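Local coordinates for protein soluble secreted antigen MPT53 (Mycobacterium tuberculosis, PDB 1LU4) that probably oxidises reduced, unfolded secreted proteins to form their disulfide bonds, as a thioredoxin-family disulfide oxidoreductase of the DsbE type, at residues A[32-37]-A[67-72]; A[103-108]-A[128-133]; A[15-20]-A[80-85]; A[4-9]-A[21-26]. All coordinates share one frame; numbering follows the deposited sequence.

Interaction 1 of 4, residues A[32-37]-A[67-72]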
loop_
_atom_site.group_PDB
_atom_site.type_symbol
_atom_site.label_atom_id
_atom_site.label_comp_id
_atom_site.label_asym_id
_atom_site.label_seq_id
_atom_site.Cartn_x
_atom_site.Cartn_y
_atom_site.Cartn_z
ATOM N N TRP A 32 0.142 -1.075 -5.865
ATOM C CA TRP A 32 -0.967 -0.971 -6.852
ATOM C C TRP A 32 -0.502 -0.259 -8.102
ATOM O O TRP A 32 0.528 0.417 -8.171
ATOM C CB TRP A 32 -2.094 -0.195 -6.191
ATOM C CG TRP A 32 -1.906 1.200 -5.719
ATOM C CD1 TRP A 32 -1.488 1.569 -4.478
ATOM C CD2 TRP A 32 -2.142 2.421 -6.438
ATOM N NE1 TRP A 32 -1.436 2.937 -4.344
ATOM C CE2 TRP A 32 -1.847 3.480 -5.540
ATOM C CE3 TRP A 32 -2.578 2.716 -7.728
ATOM C CZ2 TRP A 32 -1.980 4.829 -5.895
ATOM C CZ3 TRP A 32 -2.705 4.050 -8.077
ATOM C CH2 TRP A 32 -2.395 5.099 -7.178
ATOM N N THR A 33 -1.340 -0.445 -9.164
ATOM C CA THR A 33 -1.233 0.388 -10.341
ATOM C C THR A 33 -2.641 0.833 -10.713
ATOM O O THR A 33 -3.592 0.099 -10.458
ATOM C CB THR A 33 -0.593 -0.381 -11.536
ATOM O OG1 THR A 33 -1.495 -1.430 -12.026
ATOM C CG2 THR A 33 0.743 -0.986 -11.285
ATOM N N PRO A 34 -2.833 2.040 -11.297
ATOM C CA PRO A 34 -4.195 2.562 -11.398
ATOM C C PRO A 34 -5.048 1.892 -12.449
ATOM O O PRO A 34 -6.281 2.048 -12.430
ATOM C CB PRO A 34 -3.958 4.053 -11.699
ATOM C CG PRO A 34 -2.571 4.118 -12.318
ATOM C CD PRO A 34 -1.812 3.025 -11.558
ATOM N N TRP A 35 -4.413 1.161 -13.384
ATOM C CA TRP A 35 -5.137 0.588 -14.490
ATOM C C TRP A 35 -5.397 -0.873 -14.277
ATOM O O TRP A 35 -6.033 -1.535 -15.140
ATOM C CB TRP A 35 -4.289 0.806 -15.759
ATOM C CG TRP A 35 -2.792 0.642 -15.601
ATOM C CD1 TRP A 35 -1.898 1.688 -15.496
ATOM C CD2 TRP A 35 -2.007 -0.542 -15.517
ATOM N NE1 TRP A 35 -0.589 1.198 -15.366
ATOM C CE2 TRP A 35 -0.676 -0.174 -15.399
ATOM C CE3 TRP A 35 -2.370 -1.907 -15.592
ATOM C CZ2 TRP A 35 0.378 -1.098 -15.300
ATOM C CZ3 TRP A 35 -1.356 -2.834 -15.519
ATOM C CH2 TRP A 35 -0.009 -2.388 -15.392
ATOM N N CYS A 36 -5.042 -1.420 -13.119
ATOM C CA CYS A 36 -5.289 -2.818 -12.839
ATOM C C CYS A 36 -6.718 -3.034 -12.338
ATOM O O CYS A 36 -7.124 -2.353 -11.357
ATOM C CB CYS A 36 -4.292 -3.333 -11.791
ATOM S SG CYS A 36 -4.733 -4.943 -11.109
ATOM N N PRO A 37 -7.534 -3.911 -12.926
ATOM C CA PRO A 37 -8.908 -4.047 -12.476
ATOM C C PRO A 37 -8.978 -4.626 -11.064
ATOM O O PRO A 37 -9.970 -4.366 -10.361
ATOM C CB PRO A 37 -9.539 -4.960 -13.513
ATOM C CG PRO A 37 -8.388 -5.798 -14.004
ATOM C CD PRO A 37 -7.212 -4.829 -14.023
ATOM N N VAL A 67 1.927 10.225 -12.997
ATOM C CA VAL A 67 1.460 10.668 -11.677
ATOM C C VAL A 67 0.029 11.134 -11.739
ATOM O O VAL A 67 -0.736 10.910 -10.789
ATOM C CB VAL A 67 2.385 11.764 -11.131
ATOM C CG1 VAL A 67 1.945 12.125 -9.691
ATOM C CG2 VAL A 67 3.822 11.383 -11.091
ATOM N N GLY A 68 -0.410 11.785 -12.799
ATOM C CA GLY A 68 -1.793 12.187 -12.883
ATOM C C GLY A 68 -2.764 11.025 -12.805
ATOM O O GLY A 68 -3.842 11.132 -12.204
ATOM N N ALA A 69 -2.403 9.889 -13.443
ATOM C CA ALA A 69 -3.260 8.697 -13.411
ATOM C C ALA A 69 -3.285 8.131 -12.000
ATOM O O ALA A 69 -4.337 7.652 -11.515
ATOM C CB ALA A 69 -2.763 7.658 -14.425
ATOM N N MET A 70 -2.147 8.161 -11.350
ATOM C CA MET A 70 -2.099 7.729 -9.929
ATOM C C MET A 70 -2.997 8.581 -9.092
ATOM O O MET A 70 -3.774 8.098 -8.263
ATOM C CB MET A 70 -0.664 7.752 -9.404
ATOM C CG MET A 70 0.277 6.778 -10.105
ATOM S SD MET A 70 1.974 7.089 -9.534
ATOM C CE MET A 70 2.838 5.744 -10.308
ATOM N N GLN A 71 -2.905 9.901 -9.286
ATOM C CA GLN A 71 -3.731 10.829 -8.489
ATOM C C GLN A 71 -5.215 10.639 -8.774
ATOM O O GLN A 71 -6.041 10.698 -7.884
ATOM C CB GLN A 71 -3.342 12.274 -8.839
ATOM C CG GLN A 71 -1.963 12.575 -8.288
ATOM C CD GLN A 71 -1.480 13.960 -8.665
ATOM O OE1 GLN A 71 -2.011 14.630 -9.577
ATOM N NE2 GLN A 71 -0.497 14.436 -7.940
ATOM N N SER A 72 -5.589 10.417 -10.057
ATOM C CA SER A 72 -7.016 10.198 -10.330
ATOM C C SER A 72 -7.545 9.013 -9.584
ATOM O O SER A 72 -8.718 9.020 -9.171
ATOM C CB SER A 72 -7.178 9.975 -11.841
ATOM O OG SER A 72 -6.998 11.177 -12.531
#
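Trp32, whose indole edge reaches Met70, donates from its NE1 to OD1 of Asn83 on strand 82-85, two places away in the sheet, a bond that satisfies a buried N-H and fixes the roll of the ring. This is the probable active-site end of a thioredoxin-like fold: residues 32-37 lead from the central strand 27-32 into a helix that begins with a CxxC pattern, and 67-72 is the start of the helix flanking that loop. The torsion chi1 of 61° sets the indole between the backbone N and carbonyl carbon of Trp32, swinging its six-membered end out to the helix. There CH2 arrives edge-on, with Met70 O near the ring plane at 3.5 Å, and also meets Met70 CB at 3.9 Å. Phe73 of the same helix and Trp30 stack on the Trp32 ring, so a broad, flat side chain with a single N-H suits this buried place. Pro34 brings a compact ring to the helix backbone, its CB 3.6 Å from Ala69 O, and the small Ala69 lets it come close. A type I turn from Thr33 to Cys36 then places Cys36 as N-cap of the next helix; its predicted disulfide with Cys39 is not formed here. Within the turn, Thr33 OG1 sits 3.5 Å above the Trp35 indole plane, over the ring centre.

Interaction 2 of 4, residues A[103-108]-A[128-133]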
loop_
_atom_site.group_PDB
_atom_site.type_symbol
_atom_site.label_atom_id
_atom_site.label_comp_id
_atom_site.label_asym_id
_atom_site.label_seq_id
_atom_site.Cartn_x
_atom_site.Cartn_y
_atom_site.Cartn_z
ATOM N N PHE A 103 -0.126 -6.922 -0.859
ATOM C CA PHE A 103 -0.170 -6.383 0.487
ATOM C C PHE A 103 0.986 -6.913 1.327
ATOM O O PHE A 103 1.275 -8.111 1.239
ATOM C CB PHE A 103 -1.450 -6.794 1.186
ATOM C CG PHE A 103 -2.750 -6.280 0.630
ATOM C CD1 PHE A 103 -3.338 -6.952 -0.454
ATOM C CD2 PHE A 103 -3.357 -5.195 1.196
ATOM C CE1 PHE A 103 -4.549 -6.508 -0.933
ATOM C CE2 PHE A 103 -4.584 -4.739 0.712
ATOM C CZ PHE A 103 -5.141 -5.415 -0.339
ATOM N N VAL A 104 1.534 -6.045 2.161
ATOM C CA VAL A 104 2.404 -6.455 3.248
ATOM C C VAL A 104 1.777 -5.948 4.520
ATOM O O VAL A 104 1.622 -4.759 4.707
ATOM C CB VAL A 104 3.842 -5.972 3.084
ATOM C CG1 VAL A 104 4.708 -6.507 4.203
ATOM C CG2 VAL A 104 4.479 -6.352 1.704
ATOM N N PHE A 105 1.479 -6.892 5.439
ATOM C CA PHE A 105 0.825 -6.593 6.707
ATOM C C PHE A 105 1.874 -6.645 7.803
ATOM O O PHE A 105 2.362 -7.762 8.124
ATOM C CB PHE A 105 -0.271 -7.630 6.941
ATOM C CG PHE A 105 -1.436 -7.512 5.997
ATOM C CD1 PHE A 105 -2.430 -6.578 6.192
ATOM C CD2 PHE A 105 -1.484 -8.357 4.879
ATOM C CE1 PHE A 105 -3.466 -6.455 5.320
ATOM C CE2 PHE A 105 -2.538 -8.256 3.981
ATOM C CZ PHE A 105 -3.516 -7.302 4.213
ATOM N N TYR A 106 2.258 -5.514 8.374
ATOM C CA TYR A 106 3.297 -5.451 9.405
ATOM C C TYR A 106 2.702 -5.277 10.790
ATOM O O TYR A 106 1.852 -4.433 11.044
ATOM C CB TYR A 106 4.109 -4.213 9.204
ATOM C CG TYR A 106 5.255 -4.292 8.194
ATOM C CD1 TYR A 106 6.402 -4.970 8.534
ATOM C CD2 TYR A 106 5.149 -3.718 6.962
ATOM C CE1 TYR A 106 7.434 -5.051 7.647
ATOM C CE2 TYR A 106 6.216 -3.780 6.053
ATOM C CZ TYR A 106 7.345 -4.455 6.407
ATOM O OH TYR A 106 8.390 -4.522 5.511
ATOM N N ARG A 107 3.191 -6.127 11.688
ATOM C CA ARG A 107 3.000 -5.912 13.106
ATOM C C ARG A 107 4.045 -4.916 13.615
ATOM O O ARG A 107 5.080 -4.697 12.986
ATOM C CB ARG A 107 3.148 -7.214 13.905
ATOM C CG ARG A 107 2.039 -8.223 13.540
ATOM C CD ARG A 107 2.223 -9.423 14.487
ATOM N NE ARG A 107 1.935 -9.089 15.872
ATOM C CZ ARG A 107 0.726 -9.187 16.422
ATOM N NH1 ARG A 107 -0.298 -9.613 15.681
ATOM N NH2 ARG A 107 0.571 -8.861 17.693
ATOM N N ALA A 108 3.767 -4.327 14.804
ATOM C CA ALA A 108 4.706 -3.381 15.409
ATOM C C ALA A 108 6.045 -4.032 15.696
ATOM O O ALA A 108 7.065 -3.362 15.707
ATOM C CB ALA A 108 4.090 -2.833 16.716
ATOM N N SER A 128 -10.286 -6.428 6.417
ATOM C CA SER A 128 -10.579 -5.969 7.774
ATOM C C SER A 128 -10.028 -6.947 8.804
ATOM O O SER A 128 -9.436 -6.548 9.816
ATOM C CB SER A 128 -12.108 -5.771 7.862
ATOM O OG SER A 128 -12.430 -5.414 9.161
ATOM N N GLY A 129 -10.214 -8.271 8.569
ATOM C CA GLY A 129 -9.709 -9.239 9.530
ATOM C C GLY A 129 -8.174 -9.256 9.551
ATOM O O GLY A 129 -7.622 -9.356 10.651
ATOM N N ARG A 130 -7.530 -9.145 8.398
ATOM C CA ARG A 130 -6.039 -9.138 8.448
ATOM C C ARG A 130 -5.530 -7.910 9.200
ATOM O O ARG A 130 -4.550 -7.954 9.957
ATOM C CB ARG A 130 -5.460 -9.216 7.034
ATOM C CG ARG A 130 -5.798 -10.564 6.340
ATOM C CD ARG A 130 -5.264 -10.513 4.918
ATOM N NE ARG A 130 -5.395 -11.749 4.192
ATOM C CZ ARG A 130 -4.614 -12.827 4.306
ATOM N NH1 ARG A 130 -3.578 -12.908 5.115
ATOM N NH2 ARG A 130 -4.915 -13.872 3.523
ATOM N N VAL A 131 -6.222 -6.782 8.991
ATOM C CA VAL A 131 -5.776 -5.545 9.686
ATOM C C VAL A 131 -6.038 -5.638 11.191
ATOM O O VAL A 131 -5.150 -5.263 11.988
ATOM C CB VAL A 131 -6.482 -4.354 9.023
ATOM C CG1 VAL A 131 -6.314 -3.094 9.861
ATOM C CG2 VAL A 131 -5.916 -4.161 7.614
ATOM N N ALA A 132 -7.203 -6.171 11.587
ATOM C CA ALA A 132 -7.454 -6.363 13.020
ATOM C C ALA A 132 -6.394 -7.248 13.640
ATOM O O ALA A 132 -6.055 -7.079 14.836
ATOM C CB ALA A 132 -8.828 -6.996 13.164
ATOM N N ALA A 133 -5.886 -8.247 12.914
ATOM C CA ALA A 133 -4.944 -9.200 13.518
ATOM C C ALA A 133 -3.634 -8.515 13.877
ATOM O O ALA A 133 -2.905 -9.009 14.714
ATOM C CB ALA A 133 -4.603 -10.402 12.600
#
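In the thioredoxin-like fold of this protein the C-terminal helix 124-133 lies against one face of the central sheet, and its contact with strand 102-106 centres on Phe105. The CB of Phe105 points at the helix, and the aromatic ring offers a face to Arg130 and an edge to Val131. Arg130 CB stands 4.0 Å from the centroid of the Phe105 ring and 18° off its normal, a CH-pi contact displaced toward the rim. From there the arginine chain runs extended from CG to NE over the ring, the two side chains crossing at about a right angle, with Arg130 CD 3.7 Å from Phe105 CE2. The guanidinium lies beyond, its plane turned 21° from that of the ring, and NE forms a salt bridge with Glu126 one helical turn earlier, which keeps the charge at the surface while the methylenes cover the aromatic. Val131 CG2 touches Phe105 CE1 at 4.1 Å, close to the ring plane; this branched, apolar residue is buried, and it also touches Val49 of helix 37-52, so its shape suits the place. Farther along, Arg107 leaves the strand and bends at chi3 (67°), which brings NH1 to 2.8 Å from Ala133 O near the end of segment 128-133, with the oxygen near the guanidinium plane. Two arginines thus serve differently: one lends its hydrocarbon stem to an aromatic face, the other sets a positive group beside a carbonyl near the C-terminal end of the helix, where the negative end of a helix dipole would probably welcome it.

Interaction 3 of 4, residues A[15-20]-A[80-85]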
loop_
_atom_site.group_PDB
_atom_site.type_symbol
_atom_site.label_atom_id
_atom_site.label_comp_id
_atom_site.label_asym_id
_atom_site.label_seq_id
_atom_site.Cartn_x
_atom_site.Cartn_y
_atom_site.Cartn_z
ATOM N N ALA A 15 5.507 15.272 -1.684
ATOM C CA ALA A 15 6.148 15.411 -0.377
ATOM C C ALA A 15 7.156 14.290 -0.166
ATOM O O ALA A 15 6.980 13.162 -0.668
ATOM C CB ALA A 15 5.085 15.391 0.701
ATOM N N PRO A 16 8.221 14.531 0.577
ATOM C CA PRO A 16 9.073 13.399 0.948
ATOM C C PRO A 16 8.395 12.491 1.939
ATOM O O PRO A 16 7.534 12.910 2.714
ATOM C CD PRO A 16 8.748 15.822 1.116
ATOM N N PHE A 17 8.795 11.218 1.893
ATOM C CA PHE A 17 8.291 10.257 2.879
ATOM C C PHE A 17 9.439 9.338 3.245
ATOM O O PHE A 17 10.176 8.871 2.356
ATOM C CB PHE A 17 7.115 9.479 2.307
ATOM C CG PHE A 17 6.608 8.417 3.292
ATOM C CD1 PHE A 17 5.772 8.839 4.327
ATOM C CD2 PHE A 17 6.964 7.106 3.179
ATOM C CE1 PHE A 17 5.305 7.888 5.234
ATOM C CE2 PHE A 17 6.493 6.145 4.094
ATOM C CZ PHE A 17 5.675 6.549 5.129
ATOM N N ASP A 18 9.594 9.024 4.512
ATOM C CA ASP A 18 10.656 8.139 4.996
ATOM C C ASP A 18 10.032 6.876 5.540
ATOM O O ASP A 18 9.307 6.940 6.539
ATOM C CB ASP A 18 11.441 8.845 6.091
ATOM C CG ASP A 18 12.583 8.054 6.670
ATOM O OD1 ASP A 18 12.805 6.910 6.206
ATOM O OD2 ASP A 18 13.242 8.595 7.580
ATOM N N GLY A 19 10.268 5.763 4.877
ATOM C CA GLY A 19 9.784 4.470 5.280
ATOM C C GLY A 19 10.187 4.066 6.671
ATOM O O GLY A 19 9.498 3.277 7.340
ATOM N N ALA A 20 11.299 4.620 7.152
ATOM C CA ALA A 20 11.757 4.234 8.486
ATOM C C ALA A 20 10.705 4.678 9.504
ATOM O O ALA A 20 10.681 4.097 10.589
ATOM C CB ALA A 20 13.113 4.848 8.764
ATOM N N ASN A 80 -7.453 7.906 1.566
ATOM C CA ASN A 80 -6.948 8.948 2.448
ATOM C C ASN A 80 -5.812 8.455 3.322
ATOM O O ASN A 80 -5.918 8.327 4.573
ATOM C CB ASN A 80 -8.105 9.460 3.329
ATOM C CG ASN A 80 -7.686 10.622 4.203
ATOM O OD1 ASN A 80 -6.801 11.389 3.836
ATOM N ND2 ASN A 80 -8.322 10.774 5.324
ATOM N N PHE A 81 -4.698 8.186 2.688
ATOM C CA PHE A 81 -3.487 7.748 3.325
ATOM C C PHE A 81 -2.341 8.040 2.364
ATOM O O PHE A 81 -2.571 8.359 1.191
ATOM C CB PHE A 81 -3.525 6.269 3.751
ATOM C CG PHE A 81 -3.990 5.308 2.686
ATOM C CD1 PHE A 81 -3.075 4.825 1.721
ATOM C CD2 PHE A 81 -5.287 4.840 2.633
ATOM C CE1 PHE A 81 -3.498 3.886 0.786
ATOM C CE2 PHE A 81 -5.706 3.891 1.716
ATOM C CZ PHE A 81 -4.777 3.427 0.790
ATOM N N THR A 82 -1.104 7.914 2.846
ATOM C CA THR A 82 0.049 8.221 1.994
ATOM C C THR A 82 0.078 7.268 0.799
ATOM O O THR A 82 -0.051 6.065 0.958
ATOM C CB THR A 82 1.344 8.001 2.809
ATOM O OG1 THR A 82 1.334 8.910 3.914
ATOM C CG2 THR A 82 2.565 8.273 1.943
ATOM N N ASN A 83 0.301 7.827 -0.383
ATOM C CA ASN A 83 0.583 7.023 -1.588
ATOM C C ASN A 83 1.841 7.538 -2.217
ATOM O O ASN A 83 2.059 8.735 -2.396
ATOM C CB ASN A 83 -0.603 7.089 -2.583
ATOM C CG ASN A 83 -1.733 6.225 -2.091
ATOM O OD1 ASN A 83 -1.756 5.014 -2.299
ATOM N ND2 ASN A 83 -2.634 6.872 -1.382
ATOM N N LEU A 84 2.724 6.600 -2.558
ATOM C CA LEU A 84 4.064 6.889 -3.038
ATOM C C LEU A 84 4.130 6.716 -4.557
ATOM O O LEU A 84 3.601 5.752 -5.097
ATOM C CB LEU A 84 5.105 5.940 -2.402
ATOM C CG LEU A 84 5.084 6.040 -0.840
ATOM C CD1 LEU A 84 6.137 5.117 -0.256
ATOM C CD2 LEU A 84 5.304 7.457 -0.338
ATOM N N ASN A 85 4.787 7.667 -5.208
ATOM C CA ASN A 85 5.028 7.546 -6.647
ATOM C C ASN A 85 6.361 6.820 -6.813
ATOM O O ASN A 85 7.416 7.479 -6.787
ATOM C CB ASN A 85 5.097 8.961 -7.245
ATOM C CG ASN A 85 5.462 8.918 -8.723
ATOM O OD1 ASN A 85 5.479 7.885 -9.348
ATOM N ND2 ASN A 85 5.795 10.080 -9.247
#
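Phe17 and Leu84 mark the nearest backbone approach, 8.0 Å between their CA atoms, a spacing filled by side chains. The two strands belong to separate sheets: 16-18 is the second strand of a small N-terminal hairpin with 8-10, and 82-85 is the edge strand of the central thioredoxin-like sheet. Phe17 spans the gap with its CG anti to the backbone N (chi1 177°), turning the ring toward the sheet. Leu84 CD2 nestles at the root of that side chain, 3.8 Å from Phe17 CB, and Leu84 CD1 lies 4.1 Å from Phe17 CD2, the two side chains crossing at about a right angle. Thr82, two residues earlier on the strand, places its methyl CG2 over one ring face, offset toward the rim and 4.0 Å from Phe17 CD1. Threonine suits a partly exposed edge, having a methyl group for the ring as well as a hydroxyl. Val59 on the adjacent strand touches both Phe17 and Leu84 and continues the apolar surface inward. Past the hairpin strand, the chain turns into a 3-10 segment through an Asx turn: Ala20 N donates to Asp18 OD1 at 2.9 Å with an N-H...O angle of 158°, approaching from 59° out of the carboxylate plane.

Interaction 4 of 4, residues A[4-9]-A[21-26]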
loop_
_atom_site.group_PDB
_atom_site.type_symbol
_atom_site.label_atom_id
_atom_site.label_comp_id
_atom_site.label_asym_id
_atom_site.label_seq_id
_atom_site.Cartn_x
_atom_site.Cartn_y
_atom_site.Cartn_z
ATOM N N ARG A 4 13.989 -3.570 5.506
ATOM C CA ARG A 4 13.506 -3.115 4.223
ATOM C C ARG A 4 12.691 -1.822 4.240
ATOM O O ARG A 4 12.615 -1.142 3.209
ATOM C CB ARG A 4 12.558 -4.154 3.634
ATOM C CG ARG A 4 13.215 -5.467 3.306
ATOM C CD ARG A 4 12.233 -6.477 2.729
ATOM N NE ARG A 4 11.159 -6.779 3.667
ATOM C CZ ARG A 4 10.067 -7.507 3.466
ATOM N NH1 ARG A 4 9.949 -8.076 2.249
ATOM N NH2 ARG A 4 9.113 -7.724 4.358
ATOM N N LEU A 5 12.102 -1.529 5.392
ATOM C CA LEU A 5 11.358 -0.279 5.517
ATOM C C LEU A 5 12.300 0.933 5.430
ATOM O O LEU A 5 11.808 2.044 5.385
ATOM C CB LEU A 5 10.620 -0.237 6.850
ATOM C CG LEU A 5 9.426 -1.188 6.944
ATOM C CD1 LEU A 5 8.954 -1.285 8.387
ATOM C CD2 LEU A 5 8.276 -0.701 6.039
ATOM N N GLN A 6 13.628 0.769 5.412
ATOM C CA GLN A 6 14.574 1.872 5.386
ATOM C C GLN A 6 14.716 2.377 3.963
ATOM O O GLN A 6 15.734 2.159 3.316
ATOM C CB GLN A 6 15.902 1.413 5.974
ATOM C CG GLN A 6 15.749 0.457 7.142
ATOM C CD GLN A 6 16.625 0.962 8.277
ATOM O OE1 GLN A 6 17.047 0.149 9.074
ATOM N NE2 GLN A 6 16.826 2.274 8.235
ATOM N N PHE A 7 13.648 3.004 3.472
ATOM C CA PHE A 7 13.687 3.614 2.147
ATOM C C PHE A 7 13.180 5.045 2.267
ATOM O O PHE A 7 12.450 5.332 3.218
ATOM C CB PHE A 7 12.861 2.860 1.117
ATOM C CG PHE A 7 11.378 2.722 1.455
ATOM C CD1 PHE A 7 10.428 3.677 1.152
ATOM C CD2 PHE A 7 10.919 1.561 2.068
ATOM C CE1 PHE A 7 9.111 3.521 1.467
ATOM C CE2 PHE A 7 9.565 1.412 2.391
ATOM C CZ PHE A 7 8.624 2.384 2.069
ATOM N N THR A 8 13.498 5.827 1.258
ATOM C CA THR A 8 12.837 7.139 1.148
ATOM C C THR A 8 12.125 7.178 -0.187
ATOM O O THR A 8 12.419 6.447 -1.136
ATOM C CB THR A 8 13.787 8.327 1.348
ATOM O OG1 THR A 8 14.818 8.327 0.344
ATOM C CG2 THR A 8 14.457 8.210 2.714
ATOM N N ALA A 9 11.127 8.053 -0.191
ATOM C CA ALA A 9 10.247 8.109 -1.328
ATOM C C ALA A 9 9.651 9.487 -1.529
ATOM O O ALA A 9 9.885 10.360 -0.689
ATOM C CB ALA A 9 9.134 7.089 -1.050
ATOM N N SER A 21 9.892 5.678 9.157
ATOM C CA SER A 21 8.844 6.110 10.100
ATOM C C SER A 21 7.827 5.025 10.371
ATOM O O SER A 21 7.109 5.172 11.351
ATOM C CB SER A 21 8.151 7.373 9.546
ATOM O OG SER A 21 7.353 7.074 8.407
ATOM N N LEU A 22 7.787 3.967 9.551
ATOM C CA LEU A 22 6.839 2.900 9.741
ATOM C C LEU A 22 7.348 1.906 10.749
ATOM O O LEU A 22 6.581 1.054 11.232
ATOM C CB LEU A 22 6.564 2.192 8.397
ATOM C CG LEU A 22 5.865 3.101 7.356
ATOM C CD1 LEU A 22 5.865 2.388 6.023
ATOM C CD2 LEU A 22 4.463 3.490 7.786
ATOM N N GLN A 23 8.643 1.933 11.054
ATOM C CA GLN A 23 9.144 0.909 11.988
ATOM C C GLN A 23 8.495 1.057 13.355
ATOM O O GLN A 23 8.267 2.149 13.938
ATOM C CB GLN A 23 10.680 1.011 12.004
ATOM C CG GLN A 23 11.286 0.624 10.667
ATOM C CD GLN A 23 12.790 0.756 10.581
ATOM O OE1 GLN A 23 13.464 -0.073 9.935
ATOM N NE2 GLN A 23 13.339 1.790 11.226
ATOM N N GLY A 24 8.134 -0.084 13.961
ATOM C CA GLY A 24 7.650 -0.188 15.318
ATOM C C GLY A 24 6.177 0.123 15.466
ATOM O O GLY A 24 5.750 0.333 16.607
ATOM N N LYS A 25 5.440 0.146 14.354
ATOM C CA LYS A 25 3.993 0.342 14.515
ATOM C C LYS A 25 3.315 -0.559 13.476
ATOM O O LYS A 25 3.886 -1.031 12.483
ATOM C CB LYS A 25 3.651 1.825 14.444
ATOM C CG LYS A 25 4.033 2.398 13.119
ATOM C CD LYS A 25 3.511 3.794 12.850
ATOM C CE LYS A 25 4.506 4.882 13.150
ATOM N NZ LYS A 25 4.251 6.056 12.280
ATOM N N PRO A 26 2.057 -0.902 13.714
ATOM C CA PRO A 26 1.306 -1.709 12.751
ATOM C C PRO A 26 1.120 -0.890 11.451
ATOM O O PRO A 26 0.843 0.307 11.479
ATOM C CB PRO A 26 -0.047 -1.924 13.423
ATOM C CG PRO A 26 -0.127 -0.987 14.580
ATOM C CD PRO A 26 1.239 -0.493 14.891
#
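In this thioredoxin-like fold the N-terminal segment that enters the short hairpin of strands 8-10 and 16-18 packs on the connection leading from the hairpin to the central strand 27-32. Leu5, in a 3-10 segment, makes the largest contribution, through its two methyl groups. CD2 of Leu5 meets CD1 of Leu22 at 3.9 Å and Leu22 CB at 4.1 Å, the side chains crossing at about a right angle. The other branch, Leu5 CD1, lies 3.8 Å from Gln23 CG; here the two side chains slide past each other in opposite directions, with the extended glutamine stem covering the leucine. Around this pair, Tyr95 and Tyr106 touch Leu5, while Thr57 and Val59 touch Leu22, so branched apolar residues fit both buried places. A type II turn from Leu22 to Lys25 follows, and Gly24 accepts its positive phi of 82° readily, having no side chain to clash. Lys25 folds back so that NZ makes a weak bond to Ser21 O at 3.1 Å. Because methyl and methylene groups carry the join, its strength probably comes mainly from dispersion and the exclusion of water, with Gln23 shielding the leucine from solvent.

Interactions 3 and 4 are the closest pair, their centres 10 Å apart, and the hairpin stitches them together: Gly19 N lies 2.8 Å from Phe7 O and Ala9 N 2.8 Å from Phe17 O. Interaction 1 is nested in the chain loop closed by interaction 3 and touches it where helix 67-77 meets strand 82-85, for instance Met70 CE 3.5 Å from Asn85 OD1. Interaction 2 meets interaction 4 through Tyr106, whose CE2 is 3.7 Å from Leu5 CD2. Interaction 1 alone holds Cys36 of the probable redox centre; the centres of interactions 2 and 4 each lie about 23 Å from its own, on the opposite side of the chain's centre.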